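Local coordinates for protein polyketide synthase (Lyngbya majuscula 19L, PDB 3QIT) that acts as the thioesterase domain that ends curacin A biosynthesis, probably hydrolysing the thioester-bound chain before sulfate elimination and decarboxylation leave a terminal alkene, at residues B[150-161]-B[196-207]. Residues are numbered along the deposited sequence; the frame is centred on the assembly and turned at random.
Sequences YLSSTPQHPIFP and GVRWSWDAIIRT
In the lid region of this alpha/beta hydrolase fold, inserted between core strands 120-126 and 234-239, the linker 152-161 that follows helix 140-151 runs antiparallel to 196-207, and an aromatic cluster of His157, Phe160, Trp199 and Trp201 pins the two together. The His157 ring slots between Trp199 CB and Ala203 CB, each centred over one of its opposite faces; Ala203 CB lies 3.5 Å from the ring centroid. At its edge His157 NE2 donates to Trp201 O (2.8 Å, 163° at the hydrogen), the carbonyl oxygen lying near the ring plane, while CE1 points into the face of the Trp201 six-membered ring, planes at 81°. Replacing His157 by alanine is likely to leave Trp201 O without this donor and a gap between Trp199 CB and Ala203 CB. Farther along, Phe160 turns its CE2 edge onto the face of Trp199, 3.5 Å from Trp199 CE2, and Ala166 and Leu170 of helix 163-173 also pack against that indole. One antiparallel hydrogen-bonded pair, Phe160 with Val197, ties the linker to strand 196-199 of the 190-193/196-199 hairpin through Phe160 N to Val197 O and Val197 N to Phe160 O. At the other end, Tyr150 swings its CG anti to the backbone N (chi1 -176°), laying the ring against Thr207 and Ile204; its OH donates to Ile204 O at 2.7 Å, from above the carbonyl plane.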
loop_
_atom_site.group_PDB
_atom_site.type_symbol
_atom_site.label_atom_id
_atom_site.label_comp_id
_atom_site.label_asym_id
_atom_site.label_seq_id
_atom_site.Cartn_x
_atom_site.Cartn_y
_atom_site.Cartn_z
ATOM N N TYR B 150 11.151 -4.993 8.666
ATOM C CA TYR B 150 10.225 -4.407 9.641
ATOM C C TYR B 150 8.797 -4.965 9.513
ATOM O O TYR B 150 8.187 -5.355 10.522
ATOM C CB TYR B 150 10.239 -2.885 9.569
ATOM C CG TYR B 150 9.363 -2.289 10.626
ATOM C CD1 TYR B 150 9.743 -2.324 11.979
ATOM C CD2 TYR B 150 8.125 -1.743 10.292
ATOM C CE1 TYR B 150 8.930 -1.797 12.965
ATOM C CE2 TYR B 150 7.292 -1.218 11.276
ATOM C CZ TYR B 150 7.706 -1.244 12.610
ATOM O OH TYR B 150 6.892 -0.734 13.591
ATOM N N LEU B 151 8.296 -5.019 8.281
ATOM C CA LEU B 151 6.966 -5.577 7.975
ATOM C C LEU B 151 6.752 -6.979 8.560
ATOM O O LEU B 151 5.608 -7.366 8.869
ATOM C CB LEU B 151 6.745 -5.634 6.459
ATOM C CG LEU B 151 6.668 -4.371 5.592
ATOM C CD1 LEU B 151 6.762 -4.782 4.138
ATOM C CD2 LEU B 151 5.400 -3.578 5.816
ATOM N N SER B 152 7.842 -7.734 8.727
ATOM C CA SER B 152 7.712 -9.096 9.221
ATOM C C SER B 152 8.094 -9.189 10.685
ATOM O O SER B 152 8.086 -10.276 11.269
ATOM C CB SER B 152 8.525 -10.080 8.370
ATOM O OG SER B 152 9.879 -9.711 8.322
ATOM N N SER B 153 8.417 -8.045 11.284
ATOM C CA SER B 153 8.680 -8.015 12.708
ATOM C C SER B 153 7.339 -7.961 13.426
ATOM O O SER B 153 6.294 -7.657 12.841
ATOM C CB SER B 153 9.611 -6.858 13.107
ATOM O OG SER B 153 8.949 -5.602 13.074
ATOM N N THR B 154 7.352 -8.297 14.693
ATOM C CA THR B 154 6.097 -8.275 15.425
ATOM C C THR B 154 6.358 -7.449 16.672
ATOM O O THR B 154 6.451 -8.002 17.777
ATOM C CB THR B 154 5.641 -9.712 15.757
ATOM O OG1 THR B 154 6.756 -10.440 16.282
ATOM C CG2 THR B 154 5.129 -10.427 14.512
ATOM N N PRO B 155 6.539 -6.117 16.501
ATOM C CA PRO B 155 6.860 -5.273 17.659
ATOM C C PRO B 155 5.753 -5.332 18.717
ATOM O O PRO B 155 4.550 -5.395 18.391
ATOM C CB PRO B 155 7.008 -3.861 17.056
ATOM C CG PRO B 155 6.223 -3.908 15.786
ATOM C CD PRO B 155 6.362 -5.321 15.271
ATOM N N GLN B 156 6.173 -5.405 19.977
ATOM C CA GLN B 156 5.252 -5.466 21.099
ATOM C C GLN B 156 5.235 -4.129 21.811
ATOM O O GLN B 156 6.261 -3.466 21.942
ATOM C CB GLN B 156 5.670 -6.562 22.090
ATOM C CG GLN B 156 5.562 -7.985 21.546
ATOM C CD GLN B 156 4.251 -8.263 20.825
ATOM O OE1 GLN B 156 3.168 -8.176 21.413
ATOM N NE2 GLN B 156 4.345 -8.606 19.544
ATOM N N HIS B 157 4.061 -3.725 22.264
ATOM C CA HIS B 157 3.946 -2.513 23.071
ATOM C C HIS B 157 4.490 -2.790 24.477
ATOM O O HIS B 157 4.477 -3.941 24.943
ATOM C CB HIS B 157 2.466 -2.174 23.277
ATOM C CG HIS B 157 1.806 -1.541 22.092
ATOM N ND1 HIS B 157 2.241 -0.353 21.549
ATOM C CD2 HIS B 157 0.686 -1.886 21.405
ATOM C CE1 HIS B 157 1.430 0.004 20.568
ATOM N NE2 HIS B 157 0.487 -0.917 20.450
ATOM N N PRO B 158 4.939 -1.726 25.170
ATOM C CA PRO B 158 5.273 -1.854 26.583
ATOM C C PRO B 158 4.025 -2.154 27.405
ATOM O O PRO B 158 2.897 -1.779 27.019
ATOM C CB PRO B 158 5.819 -0.461 26.950
ATOM C CG PRO B 158 5.268 0.458 25.922
ATOM C CD PRO B 158 5.193 -0.368 24.658
ATOM N N ILE B 159 4.235 -2.840 28.516
ATOM C CA ILE B 159 3.157 -3.156 29.447
ATOM C C ILE B 159 3.282 -2.172 30.605
ATOM O O ILE B 159 4.265 -2.220 31.340
ATOM C CB ILE B 159 3.302 -4.584 29.973
ATOM C CG1 ILE B 159 3.358 -5.594 28.817
ATOM C CG2 ILE B 159 2.164 -4.894 30.945
ATOM C CD1 ILE B 159 4.322 -6.750 29.050
ATOM N N PHE B 160 2.298 -1.279 30.750
ATOM C CA PHE B 160 2.261 -0.308 31.836
ATOM C C PHE B 160 1.539 -0.966 33.001
ATOM O O PHE B 160 0.678 -1.836 32.796
ATOM C CB PHE B 160 1.486 0.967 31.464
ATOM C CG PHE B 160 2.001 1.678 30.247
ATOM C CD1 PHE B 160 3.174 2.438 30.312
ATOM C CD2 PHE B 160 1.275 1.662 29.066
ATOM C CE1 PHE B 160 3.655 3.131 29.181
ATOM C CE2 PHE B 160 1.750 2.364 27.927
ATOM C CZ PHE B 160 2.939 3.075 27.984
ATOM N N PRO B 161 1.888 -0.572 34.222
ATOM C CA PRO B 161 1.202 -1.173 35.366
ATOM C C PRO B 161 -0.269 -0.763 35.486
ATOM O O PRO B 161 -1.060 -1.516 36.063
ATOM C CB PRO B 161 2.001 -0.662 36.568
ATOM C CG PRO B 161 2.741 0.513 36.099
ATOM C CD PRO B 161 3.032 0.262 34.638
ATOM N N GLY B 196 -0.647 -6.050 33.032
ATOM C CA GLY B 196 -0.895 -4.621 33.166
ATOM C C GLY B 196 -1.774 -4.167 32.020
ATOM O O GLY B 196 -2.727 -4.863 31.654
ATOM N N VAL B 197 -1.450 -3.019 31.430
ATOM C CA VAL B 197 -2.207 -2.536 30.260
ATOM C C VAL B 197 -1.230 -2.091 29.183
ATOM O O VAL B 197 -0.120 -1.677 29.486
ATOM C CB VAL B 197 -3.194 -1.385 30.589
ATOM C CG1 VAL B 197 -4.185 -1.834 31.664
ATOM C CG2 VAL B 197 -2.449 -0.100 31.029
ATOM N N ARG B 198 -1.655 -2.201 27.938
ATOM C CA ARG B 198 -0.827 -1.785 26.812
ATOM C C ARG B 198 -1.649 -0.864 25.936
ATOM O O ARG B 198 -2.894 -0.835 26.037
ATOM C CB ARG B 198 -0.379 -2.990 26.005
ATOM C CG ARG B 198 -1.511 -3.713 25.279
ATOM C CD ARG B 198 -0.984 -4.875 24.416
ATOM N NE ARG B 198 -2.086 -5.572 23.749
ATOM C CZ ARG B 198 -1.954 -6.624 22.936
ATOM N NH1 ARG B 198 -0.756 -7.121 22.652
ATOM N NH2 ARG B 198 -3.035 -7.180 22.404
ATOM N N TRP B 199 -0.974 -0.122 25.058
ATOM C CA TRP B 199 -1.688 0.637 24.049
ATOM C C TRP B 199 -2.529 -0.270 23.166
ATOM O O TRP B 199 -2.124 -1.384 22.858
ATOM C CB TRP B 199 -0.734 1.402 23.135
ATOM C CG TRP B 199 0.171 2.402 23.836
ATOM C CD1 TRP B 199 1.529 2.418 23.795
ATOM C CD2 TRP B 199 -0.227 3.543 24.618
ATOM N NE1 TRP B 199 2.015 3.510 24.480
ATOM C CE2 TRP B 199 0.958 4.195 25.033
ATOM C CE3 TRP B 199 -1.476 4.075 25.018
ATOM C CZ2 TRP B 199 0.946 5.355 25.820
ATOM C CZ3 TRP B 199 -1.491 5.233 25.802
ATOM C CH2 TRP B 199 -0.280 5.854 26.206
ATOM N N SER B 200 -3.701 0.210 22.762
ATOM C CA SER B 200 -4.594 -0.621 21.959
ATOM C C SER B 200 -4.596 -0.224 20.471
ATOM O O SER B 200 -5.268 -0.856 19.654
ATOM C CB SER B 200 -6.003 -0.599 22.559
ATOM O OG SER B 200 -6.504 0.711 22.509
ATOM N N TRP B 201 -3.801 0.780 20.129
ATOM C CA TRP B 201 -3.488 1.075 18.722
ATOM C C TRP B 201 -2.429 0.070 18.206
ATOM O O TRP B 201 -1.842 -0.687 18.983
ATOM C CB TRP B 201 -3.099 2.548 18.529
ATOM C CG TRP B 201 -1.982 3.090 19.394
ATOM C CD1 TRP B 201 -2.113 3.766 20.591
ATOM C CD2 TRP B 201 -0.572 3.001 19.128
ATOM N NE1 TRP B 201 -0.855 4.142 21.058
ATOM C CE2 TRP B 201 0.097 3.675 20.178
ATOM C CE3 TRP B 201 0.187 2.464 18.068
ATOM C CZ2 TRP B 201 1.493 3.779 20.227
ATOM C CZ3 TRP B 201 1.586 2.579 18.112
ATOM C CH2 TRP B 201 2.215 3.228 19.193
ATOM N N ASP B 202 -2.225 0.034 16.895
ATOM C CA ASP B 202 -1.411 -1.042 16.290
ATOM C C ASP B 202 0.072 -0.731 16.416
ATOM O O ASP B 202 0.553 0.189 15.770
ATOM C CB ASP B 202 -1.771 -1.188 14.802
ATOM C CG ASP B 202 -1.245 -2.478 14.193
ATOM O OD1 ASP B 202 -0.246 -3.035 14.716
ATOM O OD2 ASP B 202 -1.832 -2.938 13.182
ATOM N N ALA B 203 0.806 -1.535 17.193
ATOM C CA ALA B 203 2.242 -1.266 17.424
ATOM C C ALA B 203 3.096 -1.124 16.164
ATOM O O ALA B 203 4.165 -0.497 16.205
ATOM C CB ALA B 203 2.844 -2.354 18.336
ATOM N N ILE B 204 2.655 -1.707 15.056
ATOM C CA ILE B 204 3.456 -1.619 13.820
ATOM C C ILE B 204 3.556 -0.182 13.277
ATOM O O ILE B 204 4.507 0.144 12.562
ATOM C CB ILE B 204 2.931 -2.600 12.740
ATOM C CG1 ILE B 204 4.037 -2.940 11.730
ATOM C CG2 ILE B 204 1.678 -2.061 12.060
ATOM C CD1 ILE B 204 5.006 -4.022 12.215
ATOM N N ILE B 205 2.613 0.688 13.651
ATOM C CA ILE B 205 2.516 2.028 13.092
ATOM C C ILE B 205 3.653 2.938 13.543
ATOM O O ILE B 205 4.028 3.874 12.841
ATOM C CB ILE B 205 1.153 2.671 13.435
ATOM C CG1 ILE B 205 0.025 1.851 12.817
ATOM C CG2 ILE B 205 1.082 4.097 12.911
ATOM C CD1 ILE B 205 -1.319 2.317 13.189
ATOM N N ARG B 206 4.162 2.681 14.738
ATOM C CA ARG B 206 5.271 3.490 15.237
ATOM C C ARG B 206 6.552 3.169 14.448
ATOM O O ARG B 206 7.274 2.235 14.792
ATOM C CB ARG B 206 5.479 3.248 16.729
ATOM C CG ARG B 206 6.453 4.224 17.341
ATOM C CD ARG B 206 6.263 4.312 18.828
ATOM N NE ARG B 206 6.485 5.681 19.275
ATOM C CZ ARG B 206 5.983 6.190 20.393
ATOM N NH1 ARG B 206 6.238 7.454 20.716
ATOM N NH2 ARG B 206 5.223 5.436 21.177
ATOM N N THR B 207 6.811 3.930 13.385
ATOM C CA THR B 207 7.964 3.682 12.509
ATOM C C THR B 207 8.078 4.690 11.358
ATOM O O THR B 207 7.099 4.997 10.669
ATOM C CB THR B 207 7.941 2.236 11.942
ATOM O OG1 THR B 207 9.181 1.940 11.282
ATOM C CG2 THR B 207 6.774 2.050 10.981
HETATM O O HOH W 1 1.712 -5.508 21.910
HETATM O O HOH W 2 1.822 0.047 25.823
#